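Local atomic coordinates of putative alpha-galactosidase (Bacteroides fragilis, PDB entry 4NZJ), a protein that probably hydrolyses terminal, non-reducing alpha-D-galactose residues from alpha-D-galactosides such as galactose oligosaccharides, galactomannans and galactolipids. Residues I33-S36 against P40-W43; T74-A77 against G82-V85; L6-G11 against R132-S137; E50-D55 against G59-V64. All coordinates share one frame; numbering follows the deposited sequence.

Contact 1: I33-S36 against P40-W43; sequences IPTS and PMQW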
loop_
_atom_site.group_PDB
_atom_site.type_symbol
_atom_site.label_atom_id
_atom_site.label_comp_id
_atom_site.label_asym_id
_atom_site.label_seq_id
_atom_site.Cartn_x
_atom_site.Cartn_y
_atom_site.Cartn_z
ATOM N N ILE A 33 3.737 2.261 -15.660
ATOM C CA ILE A 33 5.058 2.678 -15.208
ATOM C C ILE A 33 4.933 4.046 -14.530
ATOM O O ILE A 33 4.754 5.052 -15.213
ATOM C CB ILE A 33 6.055 2.759 -16.374
ATOM C CG1 ILE A 33 6.165 1.399 -17.080
ATOM C CG2 ILE A 33 7.419 3.228 -15.870
ATOM C CD1 ILE A 33 6.763 1.484 -18.468
ATOM N N PRO A 34 5.014 4.094 -13.185
ATOM C CA PRO A 34 4.789 5.375 -12.524
ATOM C C PRO A 34 5.931 6.328 -12.827
ATOM O O PRO A 34 7.086 6.020 -12.538
ATOM C CB PRO A 34 4.746 5.007 -11.029
ATOM C CG PRO A 34 4.691 3.511 -10.974
ATOM C CD PRO A 34 5.413 3.066 -12.209
ATOM N N THR A 35 5.609 7.466 -13.433
ATOM C CA THR A 35 6.631 8.349 -13.988
ATOM C C THR A 35 6.329 9.821 -13.727
ATOM O O THR A 35 5.338 10.359 -14.224
ATOM C CB THR A 35 6.784 8.133 -15.510
ATOM O OG1 THR A 35 6.768 6.731 -15.803
ATOM C CG2 THR A 35 8.076 8.724 -16.012
ATOM N N SER A 36 7.189 10.470 -12.947
ATOM C CA SER A 36 7.089 11.907 -12.747
ATOM C C SER A 36 7.705 12.629 -13.939
ATOM O O SER A 36 8.518 12.058 -14.666
ATOM C CB SER A 36 7.795 12.322 -11.456
ATOM O OG SER A 36 7.214 11.689 -10.335
ATOM N N PRO A 40 3.923 16.167 -22.701
ATOM C CA PRO A 40 3.706 14.752 -23.033
ATOM C C PRO A 40 4.921 13.854 -22.779
ATOM O O PRO A 40 6.064 14.323 -22.784
ATOM C CB PRO A 40 3.358 14.786 -24.526
ATOM C CG PRO A 40 4.003 16.021 -25.033
ATOM C CD PRO A 40 3.942 17.012 -23.909
HETATM N N MSE A 41 4.643 12.572 -22.561
HETATM C CA MSE A 41 5.660 11.586 -22.189
HETATM C C MSE A 41 5.587 10.416 -23.133
HETATM O O MSE A 41 4.508 10.049 -23.592
HETATM C CB MSE A 41 5.351 11.164 -20.749
HETATM C CG MSE A 41 6.340 10.185 -20.111
HETATM SE SE MSE A 41 8.005 11.079 -19.551
HETATM C CE MSE A 41 7.344 11.983 -17.930
ATOM N N GLN A 42 6.740 9.819 -23.421
ATOM C CA GLN A 42 6.816 8.612 -24.240
ATOM C C GLN A 42 7.622 7.555 -23.495
ATOM O O GLN A 42 8.662 7.860 -22.908
ATOM C CB GLN A 42 7.468 8.917 -25.589
ATOM C CG GLN A 42 7.829 7.681 -26.401
ATOM C CD GLN A 42 8.275 8.015 -27.807
ATOM O OE1 GLN A 42 9.443 7.844 -28.153
ATOM N NE2 GLN A 42 7.346 8.502 -28.626
ATOM N N TRP A 43 7.146 6.315 -23.535
ATOM C CA TRP A 43 7.821 5.201 -22.876
ATOM C C TRP A 43 8.299 4.160 -23.881
ATOM O O TRP A 43 7.698 3.982 -24.943
ATOM C CB TRP A 43 6.869 4.509 -21.912
ATOM C CG TRP A 43 6.504 5.282 -20.691
ATOM C CD1 TRP A 43 7.115 5.221 -19.473
ATOM C CD2 TRP A 43 5.410 6.192 -20.548
ATOM N NE1 TRP A 43 6.476 6.047 -18.580
ATOM C CE2 TRP A 43 5.426 6.657 -19.214
ATOM C CE3 TRP A 43 4.420 6.667 -21.416
ATOM C CZ2 TRP A 43 4.488 7.574 -18.727
ATOM C CZ3 TRP A 43 3.489 7.582 -20.933
ATOM C CH2 TRP A 43 3.530 8.022 -19.597
#
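The backbones of Ile33-Ser36 and Pro40-Trp43 make no hydrogen bonds to each other; Ile33 and Trp43, like Thr35 and Met41, have their CA atoms more than 8 Å apart, and side chains fill the gap. At the middle, the indole NE1 of Trp43 donates to Thr35 OG1 at 2.9 Å. The bond is close to straight, 163° at the hydrogen, and the hydroxyl lies at the ring edge, in the indole plane. Thr35 OG1 in turn donates to Ile33 O at 2.7 Å, approaching from above that carbonyl plane, so the hydroxyl is gripped twice and its rotation is fixed. With OG1 beside the backbone N (chi1 -43°), CG2 is left to face selenomethionine Met41. In one of its two conformers this chain bends at chi2 and chi3, with CG over one face of the indole, towards the rim, and CE near Thr35 CG2 and Ser36 O. Ile33 adds its CD1 at 3.9 Å from Trp43 CD1, an oblique approach. Leu75 and Ala77 of strand 69-79 close round the group. Strands 28-36 and 42-46 belong to different sheets, and this buried tryptophan between them is core packing of a beta sandwich, here the Ig-like domain.

Contact 2: T74-A77 against G82-V85; sequences TLKA and GVSV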
loop_
_atom_site.group_PDB
_atom_site.type_symbol
_atom_site.label_atom_id
_atom_site.label_comp_id
_atom_site.label_asym_id
_atom_site.label_seq_id
_atom_site.Cartn_x
_atom_site.Cartn_y
_atom_site.Cartn_z
ATOM N N THR A 74 14.654 -3.166 -19.110
ATOM C CA THR A 74 15.146 -1.796 -19.013
ATOM C C THR A 74 14.085 -0.847 -19.559
ATOM O O THR A 74 13.757 -0.892 -20.741
ATOM C CB THR A 74 16.476 -1.624 -19.762
ATOM O OG1 THR A 74 17.430 -2.548 -19.230
ATOM C CG2 THR A 74 17.011 -0.204 -19.604
ATOM N N LEU A 75 13.541 -0.008 -18.680
ATOM C CA LEU A 75 12.496 0.941 -19.047
ATOM C C LEU A 75 13.094 2.299 -19.333
ATOM O O LEU A 75 14.060 2.706 -18.691
ATOM C CB LEU A 75 11.481 1.089 -17.920
ATOM C CG LEU A 75 10.831 -0.190 -17.400
ATOM C CD1 LEU A 75 9.951 0.120 -16.203
ATOM C CD2 LEU A 75 10.044 -0.869 -18.508
ATOM N N LYS A 76 12.489 3.009 -20.277
ATOM C CA LYS A 76 12.911 4.350 -20.638
ATOM C C LYS A 76 11.686 5.251 -20.765
ATOM O O LYS A 76 10.695 4.876 -21.387
ATOM C CB LYS A 76 13.684 4.316 -21.955
ATOM C CG LYS A 76 14.311 5.636 -22.357
ATOM C CD LYS A 76 15.106 5.469 -23.641
ATOM C CE LYS A 76 15.786 6.763 -24.051
ATOM N NZ LYS A 76 16.292 6.706 -25.451
ATOM N N ALA A 77 11.753 6.424 -20.144
ATOM C CA ALA A 77 10.726 7.445 -20.279
ATOM C C ALA A 77 11.401 8.683 -20.829
ATOM O O ALA A 77 12.490 9.033 -20.375
ATOM C CB ALA A 77 10.093 7.739 -18.931
ATOM N N GLY A 82 14.213 15.624 -21.118
ATOM C CA GLY A 82 15.220 14.574 -20.925
ATOM C C GLY A 82 14.679 13.157 -20.866
ATOM O O GLY A 82 13.562 12.890 -21.319
ATOM N N VAL A 83 15.486 12.256 -20.302
ATOM C CA VAL A 83 15.155 10.833 -20.230
ATOM C C VAL A 83 15.442 10.242 -18.850
ATOM O O VAL A 83 16.313 10.723 -18.120
ATOM C CB VAL A 83 15.927 10.008 -21.290
ATOM C CG1 VAL A 83 15.734 10.600 -22.678
ATOM C CG2 VAL A 83 17.409 9.915 -20.947
ATOM N N SER A 84 14.690 9.199 -18.507
ATOM C CA SER A 84 14.926 8.407 -17.309
ATOM C C SER A 84 15.011 6.958 -17.762
ATOM O O SER A 84 14.148 6.495 -18.511
ATOM C CB SER A 84 13.776 8.580 -16.311
ATOM O OG SER A 84 13.917 7.744 -15.165
ATOM N N VAL A 85 16.054 6.258 -17.324
ATOM C CA VAL A 85 16.222 4.838 -17.613
ATOM C C VAL A 85 16.297 4.096 -16.289
ATOM O O VAL A 85 17.075 4.466 -15.414
ATOM C CB VAL A 85 17.493 4.567 -18.442
ATOM C CG1 VAL A 85 17.688 3.071 -18.659
ATOM C CG2 VAL A 85 17.415 5.296 -19.776
#
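Ala77 and Ser84 face each other as an antiparallel hydrogen-bonded pair and supply both backbone bonds of this contact. Ala77 N gives its hydrogen to Ser84 O, and Ser84 N returns one to Ala77 O, each at 2.9 Å and near straight. The next pair, Lys76 with Val85, is non-hydrogen-bonded. Here the carbonyls take CA-H...O contacts: Lys76 CA reaches Ser84 O at 3.3 Å and Val85 CA reaches Leu75 O at 3.2 Å. Ser84 O therefore serves one N-H and one C-H, as does Ala77 O, which also receives Val83 CA. Beyond the pair, Leu75 continues the backbone pairing with Lys86, while Thr74 and Lys76 bond on their other side to Glu46 and Ser44 of strand 42-46.

The polar side chains look elsewhere for partners. Ser84 OG bonds to the backbone N of Ile15, Thr74 OG1 to Gln87 OE1, and Lys76 NZ forms a salt bridge with Glu78. The carbons of Thr74 and Lys76 stay in the contact. The fully extended Lys76 chain, with CG anti to the backbone N (chi1 -173°), runs past Val85 CG2 and brings CE to 4.1 Å from Val83 CG1. Thr74 CG2 presses on Val85 CG1 at 3.5 Å, tighter than usual for two methyls. Ala77 and Ser84 point to the opposite, buried face. The chemistry is thus divided: backbone bonds fix the register, and the exposed valines pack against aliphatic carbon whose polar ends are satisfied by neighbours.

Contact 3: L6-G11 against R132-S137; sequences LKVFEG and RDLGYS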
loop_
_atom_site.group_PDB
_atom_site.type_symbol
_atom_site.label_atom_id
_atom_site.label_comp_id
_atom_site.label_asym_id
_atom_site.label_seq_id
_atom_site.Cartn_x
_atom_site.Cartn_y
_atom_site.Cartn_z
ATOM N N LEU A 6 11.080 19.363 -7.307
ATOM C CA LEU A 6 10.283 19.286 -8.533
ATOM C C LEU A 6 8.943 18.614 -8.255
ATOM O O LEU A 6 8.891 17.554 -7.632
ATOM C CB LEU A 6 11.024 18.502 -9.622
ATOM C CG LEU A 6 12.259 19.165 -10.235
ATOM C CD1 LEU A 6 13.052 18.152 -11.047
ATOM C CD2 LEU A 6 11.864 20.359 -11.095
ATOM N N LYS A 7 7.866 19.246 -8.713
ATOM C CA LYS A 7 6.529 18.674 -8.612
ATOM C C LYS A 7 6.371 17.485 -9.559
ATOM O O LYS A 7 7.206 17.257 -10.440
ATOM C CB LYS A 7 5.464 19.736 -8.900
ATOM C CG LYS A 7 5.442 20.860 -7.875
ATOM C CD LYS A 7 4.343 21.868 -8.165
ATOM C CE LYS A 7 4.312 22.964 -7.110
ATOM N NZ LYS A 7 3.165 23.898 -7.293
ATOM N N VAL A 8 5.290 16.738 -9.366
ATOM C CA VAL A 8 5.092 15.464 -10.056
ATOM C C VAL A 8 5.034 15.587 -11.584
ATOM O O VAL A 8 5.525 14.704 -12.282
ATOM C CB VAL A 8 3.851 14.703 -9.509
ATOM C CG1 VAL A 8 2.557 15.447 -9.804
ATOM C CG2 VAL A 8 3.793 13.289 -10.069
ATOM N N PHE A 9 4.454 16.669 -12.103
ATOM C CA PHE A 9 4.348 16.849 -13.552
ATOM C C PHE A 9 5.238 17.968 -14.087
ATOM O O PHE A 9 4.872 18.669 -15.029
ATOM C CB PHE A 9 2.891 17.060 -13.962
ATOM C CG PHE A 9 1.994 15.916 -13.579
ATOM C CD1 PHE A 9 2.306 14.618 -13.965
ATOM C CD2 PHE A 9 0.846 16.132 -12.833
ATOM C CE1 PHE A 9 1.493 13.557 -13.611
ATOM C CE2 PHE A 9 0.027 15.069 -12.475
ATOM C CZ PHE A 9 0.350 13.782 -12.867
ATOM N N GLU A 10 6.415 18.122 -13.499
ATOM C CA GLU A 10 7.401 19.047 -14.055
ATOM C C GLU A 10 8.786 18.422 -14.078
ATOM O O GLU A 10 9.078 17.500 -13.319
ATOM C CB GLU A 10 7.407 20.372 -13.289
ATOM C CG GLU A 10 7.927 20.292 -11.866
ATOM C CD GLU A 10 8.152 21.662 -11.240
ATOM O OE1 GLU A 10 8.661 22.571 -11.931
ATOM O OE2 GLU A 10 7.829 21.824 -10.045
ATOM N N GLY A 11 9.632 18.935 -14.967
ATOM C CA GLY A 11 11.006 18.474 -15.078
ATOM C C GLY A 11 11.172 17.274 -15.987
ATOM O O GLY A 11 10.220 16.815 -16.631
ATOM N N ARG A 132 -1.191 8.136 -9.271
ATOM C CA ARG A 132 -0.839 7.024 -10.157
ATOM C C ARG A 132 0.652 7.040 -10.505
ATOM O O ARG A 132 1.299 5.993 -10.551
ATOM C CB ARG A 132 -1.689 7.019 -11.424
ATOM C CG ARG A 132 -1.491 5.761 -12.260
ATOM C CD ARG A 132 -2.298 5.753 -13.550
ATOM N NE ARG A 132 -1.862 6.788 -14.479
ATOM C CZ ARG A 132 -2.202 6.840 -15.767
ATOM N NH1 ARG A 132 -2.989 5.913 -16.302
ATOM N NH2 ARG A 132 -1.748 7.826 -16.527
ATOM N N ASP A 133 1.216 8.228 -10.699
ATOM C CA ASP A 133 2.633 8.330 -11.060
ATOM C C ASP A 133 3.607 8.134 -9.908
ATOM O O ASP A 133 4.814 8.049 -10.136
ATOM C CB ASP A 133 2.892 9.629 -11.808
ATOM C CG ASP A 133 2.345 9.567 -13.197
ATOM O OD1 ASP A 133 2.846 8.723 -13.963
ATOM O OD2 ASP A 133 1.388 10.305 -13.507
ATOM N N LEU A 134 3.087 8.042 -8.686
ATOM C CA LEU A 134 3.908 7.685 -7.532
ATOM C C LEU A 134 3.688 6.242 -7.079
ATOM O O LEU A 134 4.247 5.828 -6.064
ATOM C CB LEU A 134 3.690 8.671 -6.369
ATOM C CG LEU A 134 4.640 9.873 -6.327
ATOM C CD1 LEU A 134 6.092 9.453 -6.128
ATOM C CD2 LEU A 134 4.493 10.718 -7.578
ATOM N N GLY A 135 2.886 5.482 -7.828
ATOM C CA GLY A 135 2.753 4.038 -7.609
ATOM C C GLY A 135 1.433 3.563 -7.029
ATOM O O GLY A 135 1.218 2.357 -6.889
ATOM N N TYR A 136 0.542 4.492 -6.690
ATOM C CA TYR A 136 -0.779 4.115 -6.179
ATOM C C TYR A 136 -1.552 3.455 -7.316
ATOM O O TYR A 136 -1.779 4.081 -8.357
ATOM C CB TYR A 136 -1.528 5.334 -5.645
ATOM C CG TYR A 136 -0.908 5.946 -4.404
ATOM C CD1 TYR A 136 -1.281 5.524 -3.132
ATOM C CD2 TYR A 136 0.044 6.958 -4.498
ATOM C CE1 TYR A 136 -0.729 6.094 -1.999
ATOM C CE2 TYR A 136 0.609 7.524 -3.370
ATOM C CZ TYR A 136 0.220 7.090 -2.122
ATOM O OH TYR A 136 0.783 7.658 -1.001
ATOM N N SER A 137 -1.912 2.186 -7.136
ATOM C CA SER A 137 -2.512 1.406 -8.229
ATOM C C SER A 137 -3.821 0.684 -7.885
ATOM O O SER A 137 -4.604 0.375 -8.794
ATOM C CB SER A 137 -1.487 0.401 -8.767
ATOM O OG SER A 137 -1.089 -0.531 -7.770
#
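Asp133 OD1 is gripped by three groups, the hydroxyl of Tyr32, the guanidinium of Arg39 in a salt bridge and the backbone N of Thr35, while OD2 of the same carboxylate meets the edge of the Phe9 ring, 3.3 Å from CE1. Those bonds hold the carboxylate so that its plane stands at 90° to the phenyl ring. OD2 lies in the ring plane, where the slightly positive ring hydrogens can offer a weak electrostatic attraction; no hydrogen bond crosses between the two segments. The nearby Arg39, whose side chain also touches Phe9, would be expected to favour the charged form of Asp133.

Beside this polar patch lies a small apolar one. Val8 CG2, anti to its own backbone nitrogen, extends to 3.6 Å from Leu134 CD2 and to 4.2 Å from Asp133 CB. Its second methyl, CG1, sits over one face of the neighbouring Phe9 ring, 3.5 Å above the plane and towards the rim, so the valine braces the ring as well as meeting the leucine. Ser36 is touched by both Val8 and Leu134.

Val8 and Phe9 are presented on a type I beta turn from Lys7 to Glu10. Glu10 OE2 ties the turn by accepting from Lys7 N at 2.9 Å. The other side, Arg132-Ser137, is the loop after helix 116-128 that leads into strand 138-140. What results is an interdomain contact, with the N-terminal segment and the Ig-like domain resting on an alpha-to-beta loop of the catalytic TIM barrel.

Contact 4: E50-D55 against G59-V64; sequences EGLELD and GIISGV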
loop_
_atom_site.group_PDB
_atom_site.type_symbol
_atom_site.label_atom_id
_atom_site.label_comp_id
_atom_site.label_asym_id
_atom_site.label_seq_id
_atom_site.Cartn_x
_atom_site.Cartn_y
_atom_site.Cartn_z
ATOM N N GLU A 50 8.480 -11.960 -23.914
ATOM C CA GLU A 50 7.402 -12.462 -24.747
ATOM C C GLU A 50 6.174 -12.717 -23.881
ATOM O O GLU A 50 6.274 -13.318 -22.810
ATOM C CB GLU A 50 7.845 -13.754 -25.432
ATOM C CG GLU A 50 6.780 -14.454 -26.255
ATOM C CD GLU A 50 7.321 -15.698 -26.941
ATOM O OE1 GLU A 50 8.480 -15.678 -27.398
ATOM O OE2 GLU A 50 6.590 -16.701 -27.018
ATOM N N GLY A 51 5.020 -12.255 -24.350
ATOM C CA GLY A 51 3.786 -12.318 -23.582
ATOM C C GLY A 51 3.305 -10.939 -23.177
ATOM O O GLY A 51 2.109 -10.733 -22.963
ATOM N N LEU A 52 4.242 -9.995 -23.072
ATOM C CA LEU A 52 3.933 -8.632 -22.663
ATOM C C LEU A 52 4.215 -7.644 -23.781
ATOM O O LEU A 52 5.049 -7.889 -24.650
ATOM C CB LEU A 52 4.746 -8.234 -21.428
ATOM C CG LEU A 52 4.546 -9.102 -20.183
ATOM C CD1 LEU A 52 5.410 -8.593 -19.037
ATOM C CD2 LEU A 52 3.081 -9.140 -19.773
ATOM N N GLU A 53 3.495 -6.529 -23.738
ATOM C CA GLU A 53 3.706 -5.424 -24.656
ATOM C C GLU A 53 3.559 -4.113 -23.899
ATOM O O GLU A 53 2.779 -4.024 -22.951
ATOM C CB GLU A 53 2.696 -5.475 -25.797
ATOM C CG GLU A 53 3.027 -4.541 -26.942
ATOM C CD GLU A 53 2.062 -4.685 -28.098
ATOM O OE1 GLU A 53 0.843 -4.496 -27.882
ATOM O OE2 GLU A 53 2.523 -4.985 -29.216
ATOM N N LEU A 54 4.320 -3.110 -24.332
ATOM C CA LEU A 54 4.275 -1.778 -23.749
ATOM C C LEU A 54 3.646 -0.813 -24.739
ATOM O O LEU A 54 4.084 -0.707 -25.881
ATOM C CB LEU A 54 5.688 -1.314 -23.391
ATOM C CG LEU A 54 5.880 0.151 -22.976
ATOM C CD1 LEU A 54 5.029 0.509 -21.769
ATOM C CD2 LEU A 54 7.355 0.413 -22.694
ATOM N N ASP A 55 2.609 -0.116 -24.288
ATOM C CA ASP A 55 2.009 0.970 -25.038
ATOM C C ASP A 55 2.846 2.230 -24.791
ATOM O O ASP A 55 2.851 2.770 -23.678
ATOM C CB ASP A 55 0.564 1.153 -24.577
ATOM C CG ASP A 55 -0.209 2.163 -25.407
ATOM O OD1 ASP A 55 0.378 3.148 -25.900
ATOM O OD2 ASP A 55 -1.434 1.968 -25.540
ATOM N N GLY A 59 2.131 4.291 -21.265
ATOM C CA GLY A 59 3.032 3.800 -20.226
ATOM C C GLY A 59 2.589 2.505 -19.564
ATOM O O GLY A 59 3.108 2.148 -18.509
ATOM N N ILE A 60 1.648 1.789 -20.180
ATOM C CA ILE A 60 1.117 0.558 -19.600
ATOM C C ILE A 60 1.719 -0.683 -20.253
ATOM O O ILE A 60 1.670 -0.842 -21.473
ATOM C CB ILE A 60 -0.417 0.494 -19.708
ATOM C CG1 ILE A 60 -1.044 1.666 -18.940
ATOM C CG2 ILE A 60 -0.933 -0.846 -19.184
ATOM C CD1 ILE A 60 -2.531 1.838 -19.172
ATOM N N ILE A 61 2.293 -1.546 -19.421
ATOM C CA ILE A 61 2.738 -2.874 -19.828
ATOM C C ILE A 61 1.584 -3.833 -19.578
ATOM O O ILE A 61 1.055 -3.885 -18.469
ATOM C CB ILE A 61 3.938 -3.349 -18.992
ATOM C CG1 ILE A 61 5.123 -2.397 -19.154
ATOM C CG2 ILE A 61 4.322 -4.778 -19.365
ATOM C CD1 ILE A 61 6.261 -2.672 -18.191
ATOM N N SER A 62 1.198 -4.602 -20.591
ATOM C CA SER A 62 0.105 -5.557 -20.421
ATOM C C SER A 62 0.327 -6.830 -21.213
ATOM O O SER A 62 1.099 -6.855 -22.170
ATOM C CB SER A 62 -1.226 -4.927 -20.828
ATOM O OG SER A 62 -1.256 -4.647 -22.209
ATOM N N GLY A 63 -0.361 -7.888 -20.796
ATOM C CA GLY A 63 -0.308 -9.172 -21.487
ATOM C C GLY A 63 -0.434 -10.331 -20.520
ATOM O O GLY A 63 -1.063 -10.201 -19.465
ATOM N N VAL A 64 0.160 -11.461 -20.896
ATOM C CA VAL A 64 0.185 -12.664 -20.075
ATOM C C VAL A 64 1.543 -13.344 -20.226
ATOM O O VAL A 64 2.008 -13.543 -21.343
ATOM C CB VAL A 64 -0.914 -13.661 -20.507
ATOM C CG1 VAL A 64 -0.811 -14.955 -19.708
ATOM C CG2 VAL A 64 -2.299 -13.043 -20.347
#
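Leu52, Leu54 and Ile61 gather on one face of this two-stranded antiparallel pairing, and there the packing is close. Leu52 CD1 lies 4.0 Å from Ile61 CG2, and Leu54 CD1 lies 3.9 Å from Ile61 CG1, so the isoleucine uses a different branch for each leucine. In Leu54, CG stands anti to the backbone N (chi1 170°), and chi2 swings CD1 over the other strand, 3.6 Å from Ile60 O. Phe29, Ile33 and Leu48 continue this apolar layer.

The reverse face, carrying Glu53 and Ser62, is loose. The extended Glu53 chain leads away from the other strand, and Ser62 OG comes no nearer than 4.1 Å to Glu53 O. Between the faces, Glu53 and Ser62 exchange two backbone bonds of 2.9 Å, the one from Ser62 N the straighter. At one end Val64 N reaches Gly51 O from above the carbonyl plane, 41° out of it, a more bent bond on the exposed side. Gly63 sits opposite Leu52 with its CA 3.2 Å from Gly51 O, a CA-H...O contact.

The other end is closed by Gly59 N bonding to Asp55 O at 2.9 Å, while Asp55 OD1 turns to Lys57 N inside the connection. The arrangement is a beta hairpin at the edge of one sheet of the Ig-like sandwich, apolar towards the sandwich core, with Glu53, Ser62 and Asp55 on the other face.

Overall arrangement
Contacts 1, 2 and 4 all lie in the N-terminal Ig-like domain and follow one another along the chain as 1, 4, 2; contact 3 spans them all, joining residues 6-11 to the barrel loop 132-137. Contact 4 pairs strands of the sheet containing 28-36, contact 2 pairs strands of the sheet containing 42-46, and contact 1 bridges the two. Contact 1 is accordingly central: its centre is about 9 Å from those of contacts 2 and 3 and about 15 Å from that of contact 4. Ala77 CB packs on Thr35 CG2, Gly59 O accepts from Ile33 N, and Pro34 CB packs against Asp133 O, linking sandwich core to domain interface.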